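Local coordinates for gamma-glutamylcyclotransferase (PDB 3CRY), which catalyses the release of 5-oxoproline from gamma-glutamyl dipeptides, may contribute to glutathione homeostasis and can trigger cytochrome c release from mitochondria, at residues A[43-57]-A[102-115]. The protein carries 1 engineered substitution. Sequence-based numbering, arbitrary orientation.
Sequences VARLQDFKLDFGNSQ and SGMYVVIEVKVATQ
Strands 39-46 and 106-114 are antiparallel neighbours in the five-stranded sheet of the gamma-glutamylcyclotransferase fold, and Arg-45 and Ala-113 form a hydrogen-bonded pair between them. Arg-45 N lies 2.8 Å from Ala-113 O, and the return bond from Ala-113 N to Arg-45 O is nearly as short. Water 1 links Val-43 O to Gln-115 N at one end; water 2 joins Gln-47 N to Lys-111 O, where segment 43-57 turns a corner and leaves the sheet. Beside this pair Val-112 spreads its two methyls: CG2 meets Ala-44 CB at 3.5 Å, while CG1 reaches Leu-46 CB. Leu-46, its CG swung opposite the backbone N (chi1 178°), crosses the Val-110 side chain at about a right angle, with CD1 3.8 Å from Val-110 CB. Its other methyl, CD2, sits over one face of the Phe-49 ring, toward the rim.

The two segments meet again at Ser-56 and Gln-57. Ser-56 OG donates to Met-104 O at 2.6 Å, in the carbonyl plane on a lone pair. The Gln-57 chain, bent at chi2 (-66°), brings NE2 within 3.0 Å of Gly-103 O in a nearly straight bond (169°). Met-104 folds back so that CE packs 3.7 Å from Ser-56 CB. Cutting Gln-57 back to an alanine is likely to leave Gly-103 O without its amide donor and to lose the tie that NE2 makes to Gln-73 O of the second subunit.

Val-112 lies close to Phe-20 of the inferred substrate site, and Met-104 is near Gln-98, the engineered residue at the proton-acceptor position of the active site. Strand 77-87 flanks strand 39-46 in the sheet, Ile-71 of strand 68-74 packs on Leu-46 and Phe-49, and Val-107 to Glu-109 continue the sheet into the second subunit.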
ATOM      1  N   VAL A  43     -14.997  -3.164 -15.869  1.00  9.50           N
ATOM      2  CA  VAL A  43     -13.583  -3.178 -16.223  1.00  9.34           C
ATOM      3  C   VAL A  43     -13.041  -1.773 -15.970  1.00  9.37           C
ATOM      4  O   VAL A  43     -13.741  -0.787 -16.206  1.00 10.44           O
ATOM      5  CB  VAL A  43     -13.408  -3.523 -17.717  1.00  9.56           C
ATOM      6  CG1 VAL A  43     -11.943  -3.428 -18.138  1.00 11.21           C
ATOM      7  CG2 VAL A  43     -13.936  -4.939 -17.982  1.00  9.73           C
ATOM      8  N   ALA A  44     -11.816  -1.686 -15.473  1.00  8.32           N
ATOM      9  CA  ALA A  44     -11.232  -0.370 -15.171  1.00  8.16           C
ATOM     10  C   ALA A  44      -9.714  -0.336 -15.304  1.00  8.55           C
ATOM     11  O   ALA A  44      -9.047  -1.383 -15.227  1.00  8.75           O
ATOM     12  CB  ALA A  44     -11.677   0.110 -13.784  1.00  8.14           C
ATOM     13  N   ARG A  45      -9.184   0.882 -15.479  1.00  8.69           N
ATOM     14  CA  ARG A  45      -7.750   1.104 -15.667  1.00  9.33           C
ATOM     15  C   ARG A  45      -7.151   1.836 -14.470  1.00  8.99           C
ATOM     16  O   ARG A  45      -7.668   2.881 -14.043  1.00  8.68           O
ATOM     17  CB  ARG A  45      -7.503   1.912 -16.961  1.00  9.73           C
ATOM     18  CG  ARG A  45      -6.058   2.393 -17.127  1.00 10.30           C
ATOM     19  CD  ARG A  45      -5.674   2.854 -18.543  1.00 12.75           C
ATOM     20  NE  ARG A  45      -6.598   3.810 -19.147  1.00 17.22           N
ATOM     21  CZ  ARG A  45      -6.535   4.191 -20.427  1.00 21.84           C
ATOM     22  NH1 ARG A  45      -5.591   3.700 -21.240  1.00 22.32           N
ATOM     23  NH2 ARG A  45      -7.409   5.070 -20.914  1.00 23.66           N
ATOM     24  N   LEU A  46      -6.062   1.280 -13.928  1.00  8.60           N
ATOM     25  CA  LEU A  46      -5.282   1.966 -12.914  1.00  8.65           C
ATOM     26  C   LEU A  46      -4.100   2.668 -13.585  1.00  8.66           C
ATOM     27  O   LEU A  46      -3.192   2.028 -14.128  1.00  7.93           O
ATOM     28  CB  LEU A  46      -4.861   0.998 -11.789  1.00  7.75           C
ATOM     29  CG  LEU A  46      -3.987   1.576 -10.667  1.00  7.81           C
ATOM     30  CD1 LEU A  46      -4.697   2.671  -9.881  1.00  9.57           C
ATOM     31  CD2 LEU A  46      -3.518   0.443  -9.741  1.00  9.81           C
ATOM     32  N   GLN A  47      -4.138   4.000 -13.559  1.00  9.03           N
ATOM     33  CA  GLN A  47      -3.097   4.812 -14.189  1.00  9.87           C
ATOM     34  C   GLN A  47      -1.827   4.866 -13.316  1.00  9.18           C
ATOM     35  O   GLN A  47      -1.911   4.928 -12.079  1.00  9.88           O
ATOM     36  CB  GLN A  47      -3.672   6.221 -14.456  1.00 11.01           C
ATOM     37  CG  GLN A  47      -3.070   6.982 -15.635  1.00 14.72           C
ATOM     38  CD  GLN A  47      -3.125   6.207 -16.944  1.00 18.87           C
ATOM     39  OE1 GLN A  47      -2.097   5.760 -17.434  1.00 20.93           O
ATOM     40  NE2 GLN A  47      -4.324   6.011 -17.487  1.00 19.49           N
ATOM     41  N   ASP A  48      -0.657   4.841 -13.949  1.00  8.45           N
ATOM     42  CA  ASP A  48       0.623   5.067 -13.297  1.00  8.95           C
ATOM     43  C   ASP A  48       1.007   3.972 -12.282  1.00  8.78           C
ATOM     44  O   ASP A  48       1.665   4.239 -11.269  1.00  8.55           O
ATOM     45  CB  ASP A  48       0.708   6.481 -12.672  1.00  8.87           C
ATOM     46  CG  ASP A  48       0.440   7.598 -13.693  1.00 12.27           C
ATOM     47  OD1 ASP A  48       1.043   7.570 -14.788  1.00 14.73           O
ATOM     48  OD2 ASP A  48      -0.406   8.479 -13.411  1.00 16.21           O
ATOM     49  N   PHE A  49       0.625   2.733 -12.600  1.00  8.39           N
ATOM     50  CA  PHE A  49       1.119   1.542 -11.905  1.00  8.13           C
ATOM     51  C   PHE A  49       1.564   0.530 -12.953  1.00  8.26           C
ATOM     52  O   PHE A  49       1.092   0.584 -14.113  1.00  7.90           O
ATOM     53  CB  PHE A  49       0.009   0.887 -11.074  1.00  7.66           C
ATOM     54  CG  PHE A  49      -0.255   1.545  -9.733  1.00  8.08           C
ATOM     55  CD1 PHE A  49      -0.934   2.761  -9.657  1.00  8.31           C
ATOM     56  CD2 PHE A  49       0.126   0.904  -8.537  1.00  9.96           C
ATOM     57  CE1 PHE A  49      -1.209   3.349  -8.419  1.00  7.88           C
ATOM     58  CE2 PHE A  49      -0.146   1.498  -7.307  1.00  8.31           C
ATOM     59  CZ  PHE A  49      -0.819   2.704  -7.250  1.00  7.52           C
ATOM     60  N   LYS A  50       2.448  -0.382 -12.547  1.00  8.35           N
ATOM     61  CA  LYS A  50       2.981  -1.432 -13.428  1.00  9.82           C
ATOM     62  C   LYS A  50       2.778  -2.791 -12.769  1.00  8.51           C
ATOM     63  O   LYS A  50       2.945  -2.924 -11.541  1.00  8.75           O
ATOM     64  CB  LYS A  50       4.472  -1.191 -13.695  1.00  9.97           C
ATOM     65  CG  LYS A  50       5.144  -2.223 -14.589  1.00 12.08           C
ATOM     66  CD  LYS A  50       6.637  -1.887 -14.789  1.00 14.80           C
ATOM     67  CE  LYS A  50       7.315  -2.852 -15.762  1.00 20.39           C
ATOM     68  NZ  LYS A  50       7.065  -2.444 -17.172  1.00 25.90           N
ATOM     69  N   LEU A  51       2.434  -3.795 -13.575  1.00  7.64           N
ATOM     70  CA  LEU A  51       2.226  -5.165 -13.096  1.00  7.31           C
ATOM     71  C   LEU A  51       3.576  -5.895 -12.956  1.00  7.44           C
ATOM     72  O   LEU A  51       4.457  -5.772 -13.820  1.00  7.56           O
ATOM     73  CB  LEU A  51       1.325  -5.915 -14.104  1.00  7.39           C
ATOM     74  CG  LEU A  51       0.916  -7.358 -13.784  1.00  8.37           C
ATOM     75  CD1 LEU A  51      -0.083  -7.408 -12.644  1.00  9.49           C
ATOM     76  CD2 LEU A  51       0.332  -8.013 -15.023  1.00  8.45           C
ATOM     77  N   ASP A  52       3.744  -6.668 -11.885  1.00  6.75           N
ATOM     78  CA  ASP A  52       4.959  -7.453 -11.685  1.00  6.44           C
ATOM     79  C   ASP A  52       4.524  -8.779 -11.047  1.00  6.31           C
ATOM     80  O   ASP A  52       3.342  -8.954 -10.691  1.00  6.35           O
ATOM     81  CB  ASP A  52       5.960  -6.704 -10.785  1.00  6.03           C
ATOM     82  CG  ASP A  52       7.374  -7.279 -10.829  1.00  9.15           C
ATOM     83  OD1 ASP A  52       7.713  -8.118 -11.704  1.00 10.79           O
ATOM     84  OD2 ASP A  52       8.160  -6.884  -9.941  1.00 10.21           O
ATOM     85  N   PHE A  53       5.460  -9.723 -10.958  1.00  6.20           N
ATOM     86  CA  PHE A  53       5.224 -11.009 -10.280  1.00  6.07           C
ATOM     87  C   PHE A  53       6.376 -11.303  -9.353  1.00  6.20           C
ATOM     88  O   PHE A  53       7.529 -11.043  -9.691  1.00  7.05           O
ATOM     89  CB  PHE A  53       5.035 -12.174 -11.292  1.00  5.82           C
ATOM     90  CG  PHE A  53       3.840 -11.987 -12.193  1.00  5.15           C
ATOM     91  CD1 PHE A  53       3.918 -11.142 -13.309  1.00  5.31           C
ATOM     92  CD2 PHE A  53       2.614 -12.580 -11.886  1.00  5.75           C
ATOM     93  CE1 PHE A  53       2.801 -10.924 -14.124  1.00  6.77           C
ATOM     94  CE2 PHE A  53       1.484 -12.391 -12.710  1.00  5.08           C
ATOM     95  CZ  PHE A  53       1.576 -11.554 -13.835  1.00  6.21           C
ATOM     96  N   GLY A  54       6.065 -11.847  -8.181  1.00  6.72           N
ATOM     97  CA  GLY A  54       7.136 -12.171  -7.254  1.00  7.64           C
ATOM     98  C   GLY A  54       6.781 -13.076  -6.108  1.00  7.67           C
ATOM     99  O   GLY A  54       5.635 -13.526  -5.961  1.00  7.40           O
ATOM    100  N   ASN A  55       7.801 -13.310  -5.296  1.00  7.70           N
ATOM    101  CA  ASN A  55       7.727 -14.149  -4.114  1.00  8.78           C
ATOM    102  C   ASN A  55       7.714 -13.228  -2.905  1.00  9.44           C
ATOM    103  O   ASN A  55       8.748 -12.648  -2.538  1.00  9.36           O
ATOM    104  CB  ASN A  55       8.943 -15.079  -4.082  1.00  9.07           C
ATOM    105  CG  ASN A  55       8.941 -16.073  -5.238  1.00 10.98           C
ATOM    106  OD1 ASN A  55       7.880 -16.465  -5.725  1.00 11.19           O
ATOM    107  ND2 ASN A  55      10.139 -16.460  -5.703  1.00 11.85           N
ATOM    108  N   SER A  56       6.538 -13.066  -2.311  1.00  9.59           N
ATOM    109  CA  SER A  56       6.403 -12.119  -1.203  1.00  9.32           C
ATOM    110  C   SER A  56       7.149 -12.667   0.004  1.00  9.98           C
ATOM    111  O   SER A  56       7.054 -13.856   0.312  1.00  9.51           O
ATOM    112  CB  SER A  56       4.921 -11.877  -0.872  1.00 10.02           C
ATOM    113  OG  SER A  56       4.774 -10.676  -0.125  1.00 10.80           O
ATOM    114  N   GLN A  57       7.907 -11.806   0.682  1.00 10.31           N
ATOM    115  CA  GLN A  57       8.704 -12.232   1.846  1.00 11.29           C
ATOM    116  C   GLN A  57       9.681 -13.365   1.459  1.00 12.16           C
ATOM    117  O   GLN A  57      10.077 -14.181   2.303  1.00 12.67           O
ATOM    118  CB  GLN A  57       7.798 -12.649   3.021  1.00 11.21           C
ATOM    119  CG  GLN A  57       6.805 -11.576   3.502  1.00 11.31           C
ATOM    120  CD  GLN A  57       7.504 -10.365   4.108  1.00 11.01           C
ATOM    121  OE1 GLN A  57       8.660 -10.455   4.547  1.00 13.02           O
ATOM    122  NE2 GLN A  57       6.813  -9.234   4.135  1.00 11.76           N
ATOM    123  N   SER A 102       0.318 -12.220   7.500  1.00 14.05           N
ATOM    124  CA  SER A 102       1.657 -12.805   7.374  1.00 13.82           C
ATOM    125  C   SER A 102       2.591 -11.935   6.519  1.00 12.65           C
ATOM    126  O   SER A 102       3.714 -12.329   6.188  1.00 12.61           O
ATOM    127  CB  SER A 102       1.582 -14.253   6.860  1.00 14.78           C
ATOM    128  OG  SER A 102       1.136 -14.310   5.526  1.00 18.37           O
ATOM    129  N   GLY A 103       2.112 -10.744   6.161  1.00 11.48           N
ATOM    130  CA  GLY A 103       2.960  -9.773   5.482  1.00 10.28           C
ATOM    131  C   GLY A 103       3.018  -9.964   3.986  1.00  8.96           C
ATOM    132  O   GLY A 103       3.927  -9.407   3.331  1.00  9.01           O
ATOM    133  N   MET A 104       2.079 -10.741   3.430  1.00  8.69           N
ATOM    134  CA  MET A 104       2.170 -11.070   2.003  1.00  8.30           C
ATOM    135  C   MET A 104       1.752  -9.902   1.098  1.00  7.28           C
ATOM    136  O   MET A 104       2.420  -9.603   0.097  1.00  7.64           O
ATOM    137  CB  MET A 104       1.444 -12.391   1.656  1.00  9.40           C
ATOM    138  CG  MET A 104       2.024 -13.608   2.437  1.00 11.63           C
ATOM    139  SD  MET A 104       3.825 -13.933   2.212  1.00 17.67           S
ATOM    140  CE  MET A 104       3.794 -14.992   0.754  1.00 19.75           C
ATOM    141  N   TYR A 105       0.638  -9.272   1.458  1.00  7.15           N
ATOM    142  CA  TYR A 105       0.127  -8.080   0.788  1.00  6.96           C
ATOM    143  C   TYR A 105      -0.315  -7.084   1.849  1.00  7.31           C
ATOM    144  O   TYR A 105      -0.627  -7.463   2.989  1.00  6.22           O
ATOM    145  CB  TYR A 105      -1.099  -8.423  -0.067  1.00  7.17           C
ATOM    146  CG  TYR A 105      -0.822  -9.228  -1.342  1.00  6.22           C
ATOM    147  CD1 TYR A 105      -0.744 -10.618  -1.300  1.00  7.83           C
ATOM    148  CD2 TYR A 105      -0.663  -8.597  -2.565  1.00  5.52           C
ATOM    149  CE1 TYR A 105      -0.529 -11.362  -2.460  1.00  6.47           C
ATOM    150  CE2 TYR A 105      -0.438  -9.327  -3.749  1.00  5.69           C
ATOM    151  CZ  TYR A 105      -0.365 -10.707  -3.679  1.00  6.83           C
ATOM    152  OH  TYR A 105      -0.151 -11.435  -4.812  1.00  6.00           O
ATOM    153  N   VAL A 106      -0.352  -5.810   1.456  1.00  6.32           N
ATOM    154  CA  VAL A 106      -0.969  -4.762   2.258  1.00  6.08           C
ATOM    155  C   VAL A 106      -2.254  -4.311   1.560  1.00  5.80           C
ATOM    156  O   VAL A 106      -2.355  -4.393   0.305  1.00  5.55           O
ATOM    157  CB  VAL A 106       0.014  -3.581   2.491  1.00  5.01           C
ATOM    158  CG1 VAL A 106       0.221  -2.792   1.193  1.00  5.23           C
ATOM    159  CG2 VAL A 106      -0.499  -2.678   3.622  1.00  7.19           C
ATOM    160  N   VAL A 107      -3.252  -3.890   2.350  1.00  5.58           N
ATOM    161  CA  VAL A 107      -4.468  -3.287   1.802  1.00  5.25           C
ATOM    162  C   VAL A 107      -4.178  -1.882   1.294  1.00  5.19           C
ATOM    163  O   VAL A 107      -3.570  -1.083   2.013  1.00  4.68           O
ATOM    164  CB  VAL A 107      -5.609  -3.188   2.874  1.00  5.17           C
ATOM    165  CG1 VAL A 107      -6.808  -2.446   2.308  1.00  5.49           C
ATOM    166  CG2 VAL A 107      -5.990  -4.555   3.397  1.00  7.14           C
ATOM    167  N   ILE A 108      -4.594  -1.596   0.065  1.00  4.99           N
ATOM    168  CA  ILE A 108      -4.500  -0.231  -0.500  1.00  5.50           C
ATOM    169  C   ILE A 108      -5.872   0.318  -0.903  1.00  6.26           C
ATOM    170  O   ILE A 108      -6.855  -0.432  -1.023  1.00  6.22           O
ATOM    171  CB  ILE A 108      -3.558  -0.177  -1.731  1.00  5.66           C
ATOM    172  CG1 ILE A 108      -4.086  -1.042  -2.895  1.00  6.02           C
ATOM    173  CG2 ILE A 108      -2.110  -0.535  -1.329  1.00  5.74           C
ATOM    174  CD1 ILE A 108      -3.184  -0.975  -4.141  1.00  5.40           C
ATOM    175  N   GLU A 109      -5.937   1.630  -1.133  1.00  6.51           N
ATOM    176  CA  GLU A 109      -7.093   2.244  -1.784  1.00  7.62           C
ATOM    177  C   GLU A 109      -6.561   2.814  -3.083  1.00  8.05           C
ATOM    178  O   GLU A 109      -5.480   3.419  -3.100  1.00  8.50           O
ATOM    179  CB  GLU A 109      -7.678   3.388  -0.927  1.00  7.74           C
ATOM    180  CG  GLU A 109      -8.939   4.043  -1.512  1.00  8.97           C
ATOM    181  CD  GLU A 109      -9.396   5.217  -0.669  1.00 10.15           C
ATOM    182  OE1 GLU A 109      -9.906   4.981   0.439  1.00 14.97           O
ATOM    183  OE2 GLU A 109      -9.187   6.360  -1.110  1.00 13.53           O
ATOM    184  N   VAL A 110      -7.268   2.566  -4.176  1.00  7.23           N
ATOM    185  CA  VAL A 110      -6.880   3.138  -5.471  1.00  8.45           C
ATOM    186  C   VAL A 110      -8.063   3.780  -6.169  1.00  9.10           C
ATOM    187  O   VAL A 110      -9.204   3.436  -5.902  1.00  9.33           O
ATOM    188  CB  VAL A 110      -6.236   2.088  -6.421  1.00  8.81           C
ATOM    189  CG1 VAL A 110      -4.859   1.662  -5.915  1.00  9.62           C
ATOM    190  CG2 VAL A 110      -7.159   0.900  -6.620  1.00  9.76           C
ATOM    191  N   LYS A 111      -7.770   4.720  -7.067  1.00  9.16           N
ATOM    192  CA  LYS A 111      -8.806   5.321  -7.883  1.00 10.06           C
ATOM    193  C   LYS A 111      -8.550   4.867  -9.321  1.00  9.93           C
ATOM    194  O   LYS A 111      -7.448   5.019  -9.849  1.00  9.96           O
ATOM    195  CB  LYS A 111      -8.769   6.842  -7.725  1.00 11.67           C
ATOM    196  CG  LYS A 111      -9.355   7.269  -6.390  1.00 12.15           C
ATOM    197  CD  LYS A 111      -9.030   8.712  -6.033  1.00 18.45           C
ATOM    198  CE  LYS A 111      -9.733   9.101  -4.736  1.00 19.78           C
ATOM    199  NZ  LYS A 111      -9.570  10.560  -4.415  1.00 23.95           N
ATOM    200  N   VAL A 112      -9.566   4.252  -9.913  1.00 10.69           N
ATOM    201  CA  VAL A 112      -9.445   3.682 -11.258  1.00 11.18           C
ATOM    202  C   VAL A 112     -10.464   4.335 -12.196  1.00 11.72           C
ATOM    203  O   VAL A 112     -11.434   4.959 -11.741  1.00 12.98           O
ATOM    204  CB  VAL A 112      -9.595   2.130 -11.242  1.00 10.23           C
ATOM    205  CG1 VAL A 112      -8.477   1.480 -10.377  1.00 10.69           C
ATOM    206  CG2 VAL A 112     -10.982   1.720 -10.733  1.00 11.20           C
ATOM    207  N   ALA A 113     -10.218   4.233 -13.496  1.00 12.64           N
ATOM    208  CA  ALA A 113     -11.055   4.881 -14.508  1.00 13.08           C
ATOM    209  C   ALA A 113     -11.742   3.826 -15.365  1.00 13.67           C
ATOM    210  O   ALA A 113     -11.094   2.905 -15.864  1.00 12.68           O
ATOM    211  CB  ALA A 113     -10.190   5.805 -15.383  1.00 13.09           C
ATOM    212  N   THR A 114     -13.056   3.952 -15.522  1.00 14.67           N
ATOM    213  CA  THR A 114     -13.811   3.053 -16.384  1.00 16.50           C
ATOM    214  C   THR A 114     -13.537   3.429 -17.848  1.00 18.03           C
ATOM    215  O   THR A 114     -12.909   4.459 -18.130  1.00 17.94           O
ATOM    216  CB  THR A 114     -15.318   3.148 -16.102  1.00 16.52           C
ATOM    217  OG1 THR A 114     -15.789   4.438 -16.511  1.00 16.47           O
ATOM    218  CG2 THR A 114     -15.609   2.996 -14.619  1.00 16.32           C
ATOM    219  N   GLN A 115     -14.009   2.602 -18.776  1.00 19.85           N
ATOM    220  CA  GLN A 115     -13.849   2.893 -20.199  1.00 22.57           C
ATOM    221  C   GLN A 115     -14.736   4.074 -20.659  1.00 23.24           C
ATOM    222  O   GLN A 115     -14.684   4.479 -21.818  1.00 24.67           O
ATOM    223  CB  GLN A 115     -14.061   1.628 -21.054  1.00 22.64           C
ATOM    224  CG  GLN A 115     -12.943   0.593 -20.859  1.00 24.03           C
ATOM    225  CD  GLN A 115     -13.146  -0.719 -21.610  1.00 24.50           C
ATOM    226  OE1 GLN A 115     -12.363  -1.063 -22.501  1.00 28.21           O
ATOM    227  NE2 GLN A 115     -14.174  -1.471 -21.234  1.00 25.11           N
TER
HETATM  228  O   HOH W   1     -15.358   0.284 -17.928  1.00 26.89           O
HETATM  229  O   HOH W   2      -6.031   5.555 -12.037  1.00 14.89           O
HETATM  230  O   HOH W   3       5.004  -8.005   0.970  1.00 11.64           O